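PDB 2FVG: endoglucanase from Thermotoga maritima, which probably acts as a metal-dependent aminopeptidase of the peptidase M42 family that binds two divalent metal cations per subunit, despite its endoglucanase name. Local coordinates for residues G159-K164 with S312-N317; T221-D226 with A304-S309; W235-G240 with P272-R277; E6-P11 with S152-K157. All coordinates share one frame; numbering follows the deposited sequence.

Interaction 1. Residues G159-K164 with S312-N317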
loop_
_atom_site.group_PDB
_atom_site.type_symbol
_atom_site.label_atom_id
_atom_site.label_comp_id
_atom_site.label_asym_id
_atom_site.label_seq_id
_atom_site.Cartn_x
_atom_site.Cartn_y
_atom_site.Cartn_z
ATOM N N GLY A 159 -11.994 15.301 -7.964
ATOM C CA GLY A 159 -11.973 14.532 -6.739
ATOM C C GLY A 159 -11.708 13.053 -6.857
ATOM O O GLY A 159 -11.783 12.353 -5.866
ATOM N N ARG A 160 -11.388 12.561 -8.043
ATOM C CA ARG A 160 -11.124 11.134 -8.195
ATOM C C ARG A 160 -9.740 11.020 -8.783
ATOM O O ARG A 160 -9.347 11.880 -9.567
ATOM C CB ARG A 160 -12.154 10.481 -9.130
ATOM C CG ARG A 160 -13.580 10.479 -8.603
ATOM C CD ARG A 160 -13.831 9.348 -7.612
ATOM N NE ARG A 160 -15.025 9.574 -6.787
ATOM C CZ ARG A 160 -16.248 9.102 -7.012
ATOM N NH1 ARG A 160 -16.514 8.338 -8.071
ATOM N NH2 ARG A 160 -17.221 9.407 -6.153
ATOM N N ALA A 161 -9.001 9.981 -8.399
ATOM C CA ALA A 161 -7.670 9.758 -8.924
ATOM C C ALA A 161 -7.572 8.329 -9.422
ATOM O O ALA A 161 -8.147 7.424 -8.835
ATOM C CB ALA A 161 -6.636 10.031 -7.864
ATOM N N VAL A 162 -6.848 8.135 -10.514
ATOM C CA VAL A 162 -6.687 6.811 -11.142
ATOM C C VAL A 162 -5.192 6.543 -11.275
ATOM O O VAL A 162 -4.416 7.442 -11.654
ATOM C CB VAL A 162 -7.318 6.762 -12.564
ATOM C CG1 VAL A 162 -7.231 5.323 -13.174
ATOM C CG2 VAL A 162 -8.762 7.233 -12.528
ATOM N N GLY A 163 -4.787 5.328 -10.930
ATOM C CA GLY A 163 -3.389 4.928 -11.022
ATOM C C GLY A 163 -3.237 3.535 -10.471
ATOM O O GLY A 163 -4.213 2.906 -10.098
ATOM N N LYS A 164 -2.005 3.054 -10.408
ATOM C CA LYS A 164 -1.760 1.718 -9.929
ATOM C C LYS A 164 -1.252 1.762 -8.499
ATOM O O LYS A 164 -0.927 2.836 -7.959
ATOM C CB LYS A 164 -0.727 1.014 -10.819
ATOM C CG LYS A 164 0.675 1.580 -10.641
ATOM C CD LYS A 164 1.676 0.720 -11.292
ATOM C CE LYS A 164 3.084 1.248 -11.116
ATOM N NZ LYS A 164 3.624 1.123 -9.745
ATOM N N SER A 312 -6.831 1.447 -10.412
ATOM C CA SER A 312 -8.027 1.579 -9.612
ATOM C C SER A 312 -8.258 3.056 -9.351
ATOM O O SER A 312 -7.445 3.893 -9.749
ATOM C CB SER A 312 -7.968 0.761 -8.324
ATOM O OG SER A 312 -6.994 1.266 -7.457
ATOM N N ILE A 313 -9.357 3.368 -8.667
ATOM C CA ILE A 313 -9.784 4.737 -8.438
ATOM C C ILE A 313 -9.976 5.003 -6.970
ATOM O O ILE A 313 -10.555 4.178 -6.276
ATOM C CB ILE A 313 -11.174 4.942 -9.108
ATOM C CG1 ILE A 313 -11.193 4.373 -10.547
ATOM C CG2 ILE A 313 -11.624 6.407 -9.082
ATOM C CD1 ILE A 313 -12.578 4.101 -11.075
ATOM N N ILE A 314 -9.476 6.138 -6.481
ATOM C CA ILE A 314 -9.798 6.547 -5.118
ATOM C C ILE A 314 -10.493 7.908 -5.160
ATOM O O ILE A 314 -10.322 8.676 -6.112
ATOM C CB ILE A 314 -8.581 6.601 -4.164
ATOM C CG1 ILE A 314 -7.607 7.709 -4.562
ATOM C CG2 ILE A 314 -7.906 5.232 -4.058
ATOM C CD1 ILE A 314 -6.666 8.098 -3.443
ATOM N N ASP A 315 -11.282 8.192 -4.135
ATOM C CA ASP A 315 -11.972 9.449 -4.025
ATOM C C ASP A 315 -11.100 10.251 -3.083
ATOM O O ASP A 315 -10.758 9.768 -2.001
ATOM C CB ASP A 315 -13.382 9.212 -3.455
ATOM C CG ASP A 315 -14.190 10.472 -3.367
ATOM O OD1 ASP A 315 -13.984 11.236 -2.408
ATOM O OD2 ASP A 315 -15.046 10.703 -4.245
ATOM N N LEU A 316 -10.706 11.454 -3.497
ATOM C CA LEU A 316 -9.843 12.302 -2.664
ATOM C C LEU A 316 -10.496 12.796 -1.359
ATOM O O LEU A 316 -9.792 13.085 -0.392
ATOM C CB LEU A 316 -9.200 13.436 -3.479
ATOM C CG LEU A 316 -8.260 12.963 -4.608
ATOM C CD1 LEU A 316 -7.778 14.131 -5.432
ATOM C CD2 LEU A 316 -7.072 12.177 -4.051
ATOM N N ASN A 317 -11.818 12.914 -1.322
ATOM C CA ASN A 317 -12.460 13.272 -0.061
ATOM C C ASN A 317 -12.304 12.131 0.943
ATOM O O ASN A 317 -12.102 12.371 2.131
ATOM C CB ASN A 317 -13.947 13.604 -0.246
ATOM C CG ASN A 317 -14.169 14.910 -0.969
ATOM O OD1 ASN A 317 -13.514 15.914 -0.681
ATOM N ND2 ASN A 317 -15.118 14.915 -1.901
HETATM O O HOH W 1 -4.539 1.059 -7.957
#

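Interaction 2. Residues T221-D226 with A304-S309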
loop_
_atom_site.group_PDB
_atom_site.type_symbol
_atom_site.label_atom_id
_atom_site.label_comp_id
_atom_site.label_asym_id
_atom_site.label_seq_id
_atom_site.Cartn_x
_atom_site.Cartn_y
_atom_site.Cartn_z
ATOM N N THR A 221 -5.940 -0.073 1.859
ATOM C CA THR A 221 -6.792 0.338 0.765
ATOM C C THR A 221 -7.592 -0.923 0.448
ATOM O O THR A 221 -7.039 -2.028 0.435
ATOM C CB THR A 221 -5.973 0.857 -0.426
ATOM O OG1 THR A 221 -5.193 1.981 0.009
ATOM C CG2 THR A 221 -6.891 1.340 -1.553
ATOM N N THR A 222 -8.908 -0.791 0.316
ATOM C CA THR A 222 -9.765 -1.950 0.049
ATOM C C THR A 222 -10.354 -1.725 -1.341
ATOM O O THR A 222 -11.025 -0.720 -1.556
ATOM C CB THR A 222 -10.870 -2.120 1.144
ATOM O OG1 THR A 222 -11.710 -3.233 0.815
ATOM C CG2 THR A 222 -11.748 -0.859 1.275
ATOM N N THR A 223 -10.098 -2.646 -2.273
ATOM C CA THR A 223 -10.526 -2.443 -3.648
ATOM C C THR A 223 -11.713 -3.295 -4.075
ATOM O O THR A 223 -11.688 -4.523 -3.969
ATOM C CB THR A 223 -9.348 -2.634 -4.690
ATOM O OG1 THR A 223 -8.173 -1.908 -4.281
ATOM C CG2 THR A 223 -9.771 -2.129 -6.075
ATOM N N ALA A 224 -12.745 -2.617 -4.568
ATOM C CA ALA A 224 -13.958 -3.249 -5.083
ATOM C C ALA A 224 -13.936 -3.328 -6.618
ATOM O O ALA A 224 -13.178 -2.621 -7.285
ATOM C CB ALA A 224 -15.188 -2.460 -4.610
ATOM N N GLY A 225 -14.780 -4.189 -7.171
ATOM C CA GLY A 225 -14.881 -4.337 -8.617
ATOM C C GLY A 225 -13.899 -5.319 -9.202
ATOM O O GLY A 225 -13.621 -5.275 -10.399
ATOM N N ASP A 226 -13.375 -6.197 -8.347
ATOM C CA ASP A 226 -12.418 -7.241 -8.735
ATOM C C ASP A 226 -12.943 -8.069 -9.916
ATOM O O ASP A 226 -12.249 -8.238 -10.924
ATOM C CB ASP A 226 -12.105 -8.136 -7.523
ATOM C CG ASP A 226 -11.077 -9.225 -7.829
ATOM O OD1 ASP A 226 -10.344 -9.131 -8.843
ATOM O OD2 ASP A 226 -10.997 -10.183 -7.028
ATOM N N ALA A 304 -11.304 1.899 -2.772
ATOM C CA ALA A 304 -10.787 2.022 -4.130
ATOM C C ALA A 304 -11.711 1.162 -4.980
ATOM O O ALA A 304 -12.348 0.260 -4.462
ATOM C CB ALA A 304 -9.347 1.491 -4.211
ATOM N N ARG A 305 -11.792 1.435 -6.278
ATOM C CA ARG A 305 -12.584 0.610 -7.179
ATOM C C ARG A 305 -11.771 0.338 -8.432
ATOM O O ARG A 305 -11.239 1.270 -9.022
ATOM C CB ARG A 305 -13.899 1.326 -7.541
ATOM C CG ARG A 305 -14.776 0.561 -8.512
ATOM C CD ARG A 305 -16.232 1.051 -8.512
ATOM N NE ARG A 305 -17.075 0.180 -9.345
ATOM C CZ ARG A 305 -17.771 0.556 -10.426
ATOM N NH1 ARG A 305 -17.820 1.829 -10.827
ATOM N NH2 ARG A 305 -18.476 -0.350 -11.082
ATOM N N TYR A 306 -11.695 -0.914 -8.877
ATOM C CA TYR A 306 -10.944 -1.190 -10.115
ATOM C C TYR A 306 -11.580 -0.535 -11.328
ATOM O O TYR A 306 -12.793 -0.350 -11.386
ATOM C CB TYR A 306 -10.731 -2.696 -10.384
ATOM C CG TYR A 306 -9.733 -3.365 -9.437
ATOM C CD1 TYR A 306 -8.385 -2.968 -9.401
ATOM C CD2 TYR A 306 -10.132 -4.409 -8.591
ATOM C CE1 TYR A 306 -7.465 -3.581 -8.526
ATOM C CE2 TYR A 306 -9.223 -5.033 -7.716
ATOM C CZ TYR A 306 -7.894 -4.614 -7.687
ATOM O OH TYR A 306 -7.007 -5.239 -6.822
ATOM N N ILE A 307 -10.743 -0.132 -12.270
ATOM C CA ILE A 307 -11.223 0.381 -13.543
ATOM C C ILE A 307 -10.660 -0.538 -14.633
ATOM O O ILE A 307 -11.413 -1.270 -15.285
ATOM C CB ILE A 307 -11.042 1.935 -13.729
ATOM C CG1 ILE A 307 -11.542 2.385 -15.109
ATOM C CG2 ILE A 307 -9.599 2.382 -13.481
ATOM C CD1 ILE A 307 -12.872 1.739 -15.547
ATOM N N HIS A 308 -9.356 -0.557 -14.823
ATOM C CA HIS A 308 -8.798 -1.512 -15.758
ATOM C C HIS A 308 -7.496 -1.982 -15.138
ATOM O O HIS A 308 -6.447 -1.398 -15.391
ATOM C CB HIS A 308 -8.600 -0.891 -17.151
ATOM N N SER A 309 -7.579 -3.019 -14.301
ATOM C CA SER A 309 -6.397 -3.581 -13.604
ATOM C C SER A 309 -5.193 -3.493 -14.561
ATOM O O SER A 309 -5.291 -3.959 -15.701
ATOM C CB SER A 309 -6.673 -5.022 -13.141
ATOM O OG SER A 309 -5.815 -5.415 -12.076
#

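Interaction 3. Residues W235-G240 with P272-R277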
loop_
_atom_site.group_PDB
_atom_site.type_symbol
_atom_site.label_atom_id
_atom_site.label_comp_id
_atom_site.label_asym_id
_atom_site.label_seq_id
_atom_site.Cartn_x
_atom_site.Cartn_y
_atom_site.Cartn_z
ATOM N N TRP A 235 -23.947 -3.372 -2.388
ATOM C CA TRP A 235 -23.495 -3.886 -1.083
ATOM C C TRP A 235 -21.957 -4.036 -1.043
ATOM O O TRP A 235 -21.418 -5.134 -0.961
ATOM C CB TRP A 235 -24.206 -5.207 -0.726
ATOM C CG TRP A 235 -25.673 -5.187 -1.059
ATOM C CD1 TRP A 235 -26.298 -5.890 -2.058
ATOM C CD2 TRP A 235 -26.692 -4.388 -0.437
ATOM N NE1 TRP A 235 -27.642 -5.596 -2.083
ATOM C CE2 TRP A 235 -27.914 -4.675 -1.103
ATOM C CE3 TRP A 235 -26.696 -3.467 0.619
ATOM C CZ2 TRP A 235 -29.132 -4.072 -0.741
ATOM C CZ3 TRP A 235 -27.916 -2.865 0.985
ATOM C CH2 TRP A 235 -29.112 -3.173 0.302
ATOM N N ALA A 236 -21.263 -2.909 -1.100
ATOM C CA ALA A 236 -19.805 -2.892 -1.102
ATOM C C ALA A 236 -19.319 -1.641 -0.404
ATOM O O ALA A 236 -20.132 -0.814 -0.007
ATOM C CB ALA A 236 -19.288 -2.936 -2.536
ATOM N N THR A 237 -18.002 -1.525 -0.238
ATOM C CA THR A 237 -17.374 -0.364 0.356
ATOM C C THR A 237 -17.348 0.654 -0.779
ATOM O O THR A 237 -16.799 0.377 -1.855
ATOM C CB THR A 237 -15.940 -0.682 0.827
ATOM O OG1 THR A 237 -15.948 -1.885 1.599
ATOM C CG2 THR A 237 -15.398 0.448 1.681
ATOM N N HIS A 238 -17.935 1.823 -0.567
ATOM C CA HIS A 238 -18.027 2.768 -1.683
ATOM C C HIS A 238 -17.166 3.995 -1.692
ATOM O O HIS A 238 -16.901 4.589 -0.652
ATOM C CB HIS A 238 -19.476 3.192 -1.876
ATOM C CG HIS A 238 -20.399 2.038 -2.096
ATOM N ND1 HIS A 238 -20.253 1.160 -3.155
ATOM C CD2 HIS A 238 -21.484 1.622 -1.403
ATOM C CE1 HIS A 238 -21.202 0.244 -3.094
ATOM N NE2 HIS A 238 -21.965 0.505 -2.044
ATOM N N LEU A 239 -16.755 4.388 -2.899
ATOM C CA LEU A 239 -16.022 5.635 -3.104
ATOM C C LEU A 239 -16.948 6.762 -2.671
ATOM O O LEU A 239 -18.126 6.765 -3.024
ATOM C CB LEU A 239 -15.661 5.822 -4.583
ATOM C CG LEU A 239 -14.633 4.912 -5.269
ATOM C CD1 LEU A 239 -14.515 5.294 -6.709
ATOM C CD2 LEU A 239 -13.291 5.038 -4.620
ATOM N N GLY A 240 -16.436 7.687 -1.874
ATOM C CA GLY A 240 -17.224 8.829 -1.440
ATOM C C GLY A 240 -17.878 8.698 -0.079
ATOM O O GLY A 240 -18.215 9.711 0.534
ATOM N N PRO A 272 -16.791 11.452 7.935
ATOM C CA PRO A 272 -17.610 10.403 7.342
ATOM C C PRO A 272 -16.854 9.094 7.355
ATOM O O PRO A 272 -15.630 9.069 7.142
ATOM C CB PRO A 272 -17.800 10.864 5.891
ATOM C CG PRO A 272 -17.418 12.301 5.868
ATOM C CD PRO A 272 -16.435 12.500 6.958
ATOM N N PHE A 273 -17.566 8.004 7.604
ATOM C CA PHE A 273 -16.923 6.695 7.602
ATOM C C PHE A 273 -17.967 5.708 7.173
ATOM O O PHE A 273 -19.149 6.052 7.137
ATOM C CB PHE A 273 -16.401 6.313 8.993
ATOM C CG PHE A 273 -17.501 6.149 10.051
ATOM C CD1 PHE A 273 -18.039 7.255 10.693
ATOM C CD2 PHE A 273 -17.974 4.883 10.405
ATOM C CE1 PHE A 273 -19.061 7.108 11.666
ATOM C CE2 PHE A 273 -18.974 4.729 11.375
ATOM C CZ PHE A 273 -19.517 5.840 12.002
ATOM N N GLN A 274 -17.534 4.498 6.834
ATOM C CA GLN A 274 -18.475 3.442 6.477
ATOM C C GLN A 274 -17.963 2.160 7.080
ATOM O O GLN A 274 -16.826 2.119 7.536
ATOM C CB GLN A 274 -18.628 3.285 4.946
ATOM C CG GLN A 274 -17.326 2.972 4.176
ATOM C CD GLN A 274 -17.522 3.032 2.673
ATOM O OE1 GLN A 274 -18.481 2.479 2.152
ATOM N NE2 GLN A 274 -16.616 3.714 1.964
HETATM N N MSE A 275 -18.815 1.138 7.123
HETATM C CA MSE A 275 -18.407 -0.188 7.549
HETATM C C MSE A 275 -17.700 -0.812 6.377
HETATM O O MSE A 275 -17.995 -0.523 5.234
HETATM C CB MSE A 275 -19.599 -1.069 7.901
HETATM C CG MSE A 275 -20.473 -0.516 9.014
HETATM SE SE MSE A 275 -19.452 -0.323 10.697
HETATM C CE MSE A 275 -20.825 0.592 11.845
ATOM N N LYS A 276 -16.768 -1.691 6.678
ATOM C CA LYS A 276 -16.030 -2.395 5.682
ATOM C C LYS A 276 -16.913 -3.530 5.145
ATOM O O LYS A 276 -17.373 -4.384 5.912
ATOM C CB LYS A 276 -14.776 -2.936 6.347
ATOM C CG LYS A 276 -14.057 -4.023 5.574
ATOM C CD LYS A 276 -13.219 -3.481 4.471
ATOM C CE LYS A 276 -12.616 -4.645 3.681
ATOM N NZ LYS A 276 -11.945 -5.672 4.540
ATOM N N ARG A 277 -17.192 -3.503 3.842
ATOM C CA ARG A 277 -17.966 -4.550 3.171
ATOM C C ARG A 277 -17.124 -5.101 2.049
ATOM O O ARG A 277 -16.775 -4.369 1.124
ATOM C CB ARG A 277 -19.289 -4.019 2.613
ATOM C CG ARG A 277 -20.329 -3.790 3.677
ATOM C CD ARG A 277 -21.653 -3.330 3.114
ATOM N NE ARG A 277 -21.589 -1.958 2.601
ATOM C CZ ARG A 277 -22.654 -1.277 2.175
ATOM N NH1 ARG A 277 -23.864 -1.831 2.222
ATOM N NH2 ARG A 277 -22.519 -0.042 1.711
HETATM O O HOH W 2 -15.774 -3.385 -1.314
#

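Interaction 4. Residues E6-P11 with S152-K157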
loop_
_atom_site.group_PDB
_atom_site.type_symbol
_atom_site.label_atom_id
_atom_site.label_comp_id
_atom_site.label_asym_id
_atom_site.label_seq_id
_atom_site.Cartn_x
_atom_site.Cartn_y
_atom_site.Cartn_z
ATOM N N GLU A 6 3.630 10.389 -7.148
ATOM C CA GLU A 6 4.930 9.687 -7.246
ATOM C C GLU A 6 4.859 8.285 -6.637
ATOM O O GLU A 6 5.387 7.341 -7.215
ATOM C CB GLU A 6 6.103 10.453 -6.617
ATOM C CG GLU A 6 6.463 11.824 -7.220
ATOM C CD GLU A 6 5.606 12.986 -6.704
ATOM O OE1 GLU A 6 4.390 12.818 -6.451
ATOM O OE2 GLU A 6 6.164 14.101 -6.568
ATOM N N LEU A 7 4.194 8.159 -5.482
ATOM C CA LEU A 7 4.075 6.870 -4.802
ATOM C C LEU A 7 3.409 5.841 -5.688
ATOM O O LEU A 7 3.935 4.745 -5.885
ATOM C CB LEU A 7 3.364 7.012 -3.456
ATOM C CG LEU A 7 4.326 7.627 -2.438
ATOM C CD1 LEU A 7 3.590 8.086 -1.218
ATOM C CD2 LEU A 7 5.473 6.628 -2.075
ATOM N N SER A 8 2.278 6.224 -6.258
ATOM C CA SER A 8 1.535 5.367 -7.169
ATOM C C SER A 8 2.349 4.880 -8.370
ATOM O O SER A 8 2.418 3.670 -8.657
ATOM C CB SER A 8 0.323 6.137 -7.698
ATOM O OG SER A 8 -0.199 5.445 -8.821
HETATM N N MSE A 9 2.976 5.819 -9.066
HETATM C CA MSE A 9 3.685 5.519 -10.326
HETATM C C MSE A 9 4.999 4.769 -10.204
HETATM O O MSE A 9 5.391 4.026 -11.107
HETATM C CB MSE A 9 3.929 6.809 -11.095
HETATM C CG MSE A 9 2.655 7.456 -11.548
HETATM SE SE MSE A 9 3.056 8.983 -12.668
HETATM C CE MSE A 9 3.892 7.950 -14.225
HETATM N N MSE A 10 5.661 4.973 -9.078
HETATM C CA MSE A 10 6.958 4.394 -8.794
HETATM C C MSE A 10 6.928 2.869 -8.719
HETATM O O MSE A 10 5.934 2.307 -8.269
HETATM C CB MSE A 10 7.336 4.950 -7.448
HETATM C CG MSE A 10 8.712 4.773 -6.980
HETATM SE SE MSE A 10 8.652 5.880 -5.384
HETATM C CE MSE A 10 8.638 7.738 -6.227
ATOM N N PRO A 11 8.018 2.192 -9.163
ATOM C CA PRO A 11 8.065 0.752 -9.051
ATOM C C PRO A 11 8.554 0.307 -7.666
ATOM O O PRO A 11 9.493 0.890 -7.121
ATOM C CB PRO A 11 9.079 0.343 -10.138
ATOM C CG PRO A 11 9.949 1.525 -10.346
ATOM C CD PRO A 11 9.248 2.737 -9.777
ATOM N N SER A 152 2.073 2.690 -15.304
ATOM C CA SER A 152 0.820 3.395 -15.268
ATOM C C SER A 152 1.033 4.860 -14.970
ATOM O O SER A 152 2.013 5.246 -14.336
ATOM C CB SER A 152 -0.132 2.785 -14.243
ATOM O OG SER A 152 -1.416 3.361 -14.394
ATOM N N ASP A 153 0.099 5.657 -15.459
ATOM C CA ASP A 153 0.090 7.076 -15.279
ATOM C C ASP A 153 -0.777 7.330 -14.051
ATOM O O ASP A 153 -1.405 6.420 -13.524
ATOM C CB ASP A 153 -0.534 7.689 -16.539
ATOM C CG ASP A 153 -0.253 9.173 -16.687
ATOM O OD1 ASP A 153 0.275 9.810 -15.739
ATOM O OD2 ASP A 153 -0.568 9.702 -17.776
ATOM N N TYR A 154 -0.771 8.547 -13.550
ATOM C CA TYR A 154 -1.611 8.913 -12.432
ATOM C C TYR A 154 -2.384 10.144 -12.857
ATOM O O TYR A 154 -1.796 11.182 -13.113
ATOM C CB TYR A 154 -0.770 9.220 -11.193
ATOM C CG TYR A 154 -1.553 9.809 -10.035
ATOM C CD1 TYR A 154 -1.730 11.187 -9.915
ATOM C CD2 TYR A 154 -2.098 8.993 -9.051
ATOM C CE1 TYR A 154 -2.435 11.729 -8.857
ATOM C CE2 TYR A 154 -2.791 9.515 -7.992
ATOM C CZ TYR A 154 -2.966 10.883 -7.897
ATOM O OH TYR A 154 -3.658 11.402 -6.830
ATOM N N ILE A 155 -3.699 10.032 -12.948
ATOM C CA ILE A 155 -4.522 11.180 -13.317
ATOM C C ILE A 155 -5.497 11.494 -12.205
ATOM O O ILE A 155 -6.082 10.612 -11.607
ATOM C CB ILE A 155 -5.222 11.020 -14.693
ATOM C CG1 ILE A 155 -6.030 9.717 -14.751
ATOM C CG2 ILE A 155 -4.178 11.047 -15.811
ATOM C CD1 ILE A 155 -6.977 9.581 -15.962
ATOM N N GLU A 156 -5.694 12.772 -11.951
ATOM C CA GLU A 156 -6.513 13.209 -10.846
ATOM C C GLU A 156 -7.436 14.320 -11.327
ATOM O O GLU A 156 -6.947 15.359 -11.774
ATOM C CB GLU A 156 -5.529 13.772 -9.828
ATOM C CG GLU A 156 -5.996 14.141 -8.456
ATOM C CD GLU A 156 -4.843 14.763 -7.658
ATOM O OE1 GLU A 156 -4.468 15.920 -7.969
ATOM O OE2 GLU A 156 -4.301 14.106 -6.731
ATOM N N LYS A 157 -8.753 14.117 -11.287
ATOM C CA LYS A 157 -9.666 15.221 -11.624
ATOM C C LYS A 157 -11.026 15.083 -10.969
ATOM O O LYS A 157 -11.562 13.977 -10.826
ATOM C CB LYS A 157 -9.822 15.429 -13.137
ATOM C CG LYS A 157 -10.254 16.877 -13.540
HETATM O O HOH W 3 -0.005 4.966 -11.385
HETATM O O HOH W 4 4.221 3.834 -13.691
#

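Interaction 1. Residues G159-K164 with S312-N317
Ala161 pairs with Ile314, and Gly163 with Ser312, as antiparallel hydrogen-bonded pairs, so four backbone bonds join strand 160-163 to strand 312-315; Ala161 N meets Ile314 O at 2.9 Å. A fifth, nearly straight bond runs from Leu316 N, in the first turn of helix 316-332, to Gly159 O (2.8 Å, 171° at the hydrogen). At the non-hydrogen-bonded pair Arg160 and Asp315 the link is ionic. Arg160 bends at chi2 (-81°), which brings NE to 2.8 Å from Asp315 OD2, within the guanidinium plane but on the anti side of the carboxylate; NH2 adds a weak bond to the same oxygen. Apolar contacts are lighter. Ala161 CB touches Ile314 CG1 at 4.2 Å, and Phe166 of helix 166-180 packs on both; on the opposite face Ile313 CG2 lies 4.0 Å from Arg160 CD. One water bridges Gly163 O and Ser312 OG. Asp315 thus divides its carboxylate: OD2 takes the arginine, while OD1 caps the helix through a weak bond from Asn317 N. The positive guanidinium and the helix start would both be expected to favour the ionised carboxylate. Through it the strand pair is joined to the helix that follows.

Interaction 2. Residues T221-D226 with A304-S309
Thr223 pairs with Ala304, and Ala224 with Arg305, in parallel register, the two strand segments running at 36° to each other. Three backbone bonds step from one strand to the other: Ala304 N to Thr222 O, Ala224 N to Ala304 O at 2.9 Å, and Tyr306 N to Ala224 O at 2.8 Å. The main side-chain contact is a CH-pi interaction. Thr223 holds CG2 anti to its own N (chi1 -48° for OG1), and this methyl sits 3.2 Å from the centroid of the Tyr306 ring, directly over its face and close to all six ring carbons. Past Ala224 the chain bends round the same ring: Gly225 C and Asp226 N lie at its edge, and Asp226 CA approaches CD2 obliquely at 3.6 Å, although Asp226 is poorly ordered. Toward the N-terminal end of the two segments Ala304 CB touches both Thr223 OG1 and Thr221 CG2, each 3.6 Å away. Thr221 turns its hydroxyl from this contact to Phe166 O and Asp168 OD1. On the other face Arg305 runs extended, its CG passing 3.8 Å from Ala224 O, and its NE forms a salt bridge with Glu231. Beyond Tyr306 the chain leads to His308, a predicted ligand of the second metal. Backbone bonds therefore fix the register, while the threonine methyl pressed on the tyrosine face probably restrains that ring two residues before His308, whose ring is not modelled, in a contact whose side chains meet by dispersion rather than charge.

Interaction 3. Residues W235-G240 with P272-R277
Gln274 reaches across to Thr237 and His238 and grips His238 through both ends of its amide. Its CB points toward the loop 235-240, and chi1 of 58° sets CG between the backbone N and the carbonyl carbon, 4.0 Å from Thr237 CG2. The chain then runs extended, bringing CD to 3.5 Å from the same methyl. At the tip the amide spans one residue: OE1 accepts from His238 N at 2.8 Å (163° at the hydrogen), and NE2 donates to His238 O, also at 2.8 Å, with that oxygen near the amide plane. NE2 has a second acceptor in Gly242 O. Farther along, Thr237 OG1 donates to Arg277 O at 2.7 Å, and a water joins Thr237 N to that same carbonyl, which so takes the hydroxyl and the water, with a weak direct bond from Thr237 N besides. The Arg277 side chain lies over the backbone of Trp235 and Ala236, with Ala236 N above one guanidinium face. Its NH1 arrives at the edge of the Trp235 ring, 3.6 Å from CE3, the ring and guanidinium planes steeply inclined. His238 turns NE2 to Lys234 O. An amide bound to both N and O of one residue imitates the pairing of a neighbouring strand; here it fastens the loop between strands 215-224 and 244-245 to the short strand 274-275, which pairs in parallel with strand 244-245 at a margin of the mixed sheet in this alpha/beta peptidase domain.

Interaction 4. Residues E6-P11 with S152-K157
Met9, a selenomethionine, lays its side chain across the backbone of Ser152 to Tyr154, and this is the close part of the contact. Its chain bends at chi3 (66°), bringing the terminal CE to 3.3 Å from Ser152 O, while CG lies 3.9 Å from Tyr154 CB and SE 4.1 Å from that CB. The Met9 and Tyr154 side chains cross at about a right angle. One residue earlier, Ser8 CB approaches Tyr154 CD2 obliquely at 4.0 Å. The backbone N of Tyr154 donates to Asp153 OD1, and at the far end of its side chain OH donates to Glu156 OE2 at 2.8 Å, the carboxylate oxygen lying near the ring plane. The polar side is looser and runs through water. One water donates to Ser8 OG and Asp153 O, and Ser8 OG also bonds Lys164 O; a second donates to Met9 O and accepts from Ser152 N at 2.9 Å. Met9 and Asp153 form the exposed margin, while Ser8 and Tyr154 are buried, though Ser8 OG still holds a water. The arrangement sets the end of the N-terminal helix 4-9 on the connection between strand 147-150 of the six-stranded antiparallel sheet and strand 155-157 of the mixed sheet, consistent with the return from the smaller beta domain inserted into the catalytic domain of M42 peptidases.

Interactions 4, 1 and 2 follow one another across the mixed sheet. Val162 N probably bonds Ile155 O (2.8 Å), joining interaction 4 to 1, and Ile313 N probably bonds Arg305 O (2.8 Å), joining 1 to 2; their centres are about 10 Å apart in each case. Interaction 3 flanks 1 and 2, with Leu239 CD2 3.3 Å from Ile313 O, but its centre is about 24 Å from that of interaction 4. The predicted two-metal site borders interactions 1, 2 and 3, nearest at Thr221: the side chain of Asp167 is about 4 Å from that of Thr221 and about 6 Å from that of Ser312, and interaction 2 contains His308. Lys276 of interaction 3 approaches Glu220 to about 6 Å between side chains.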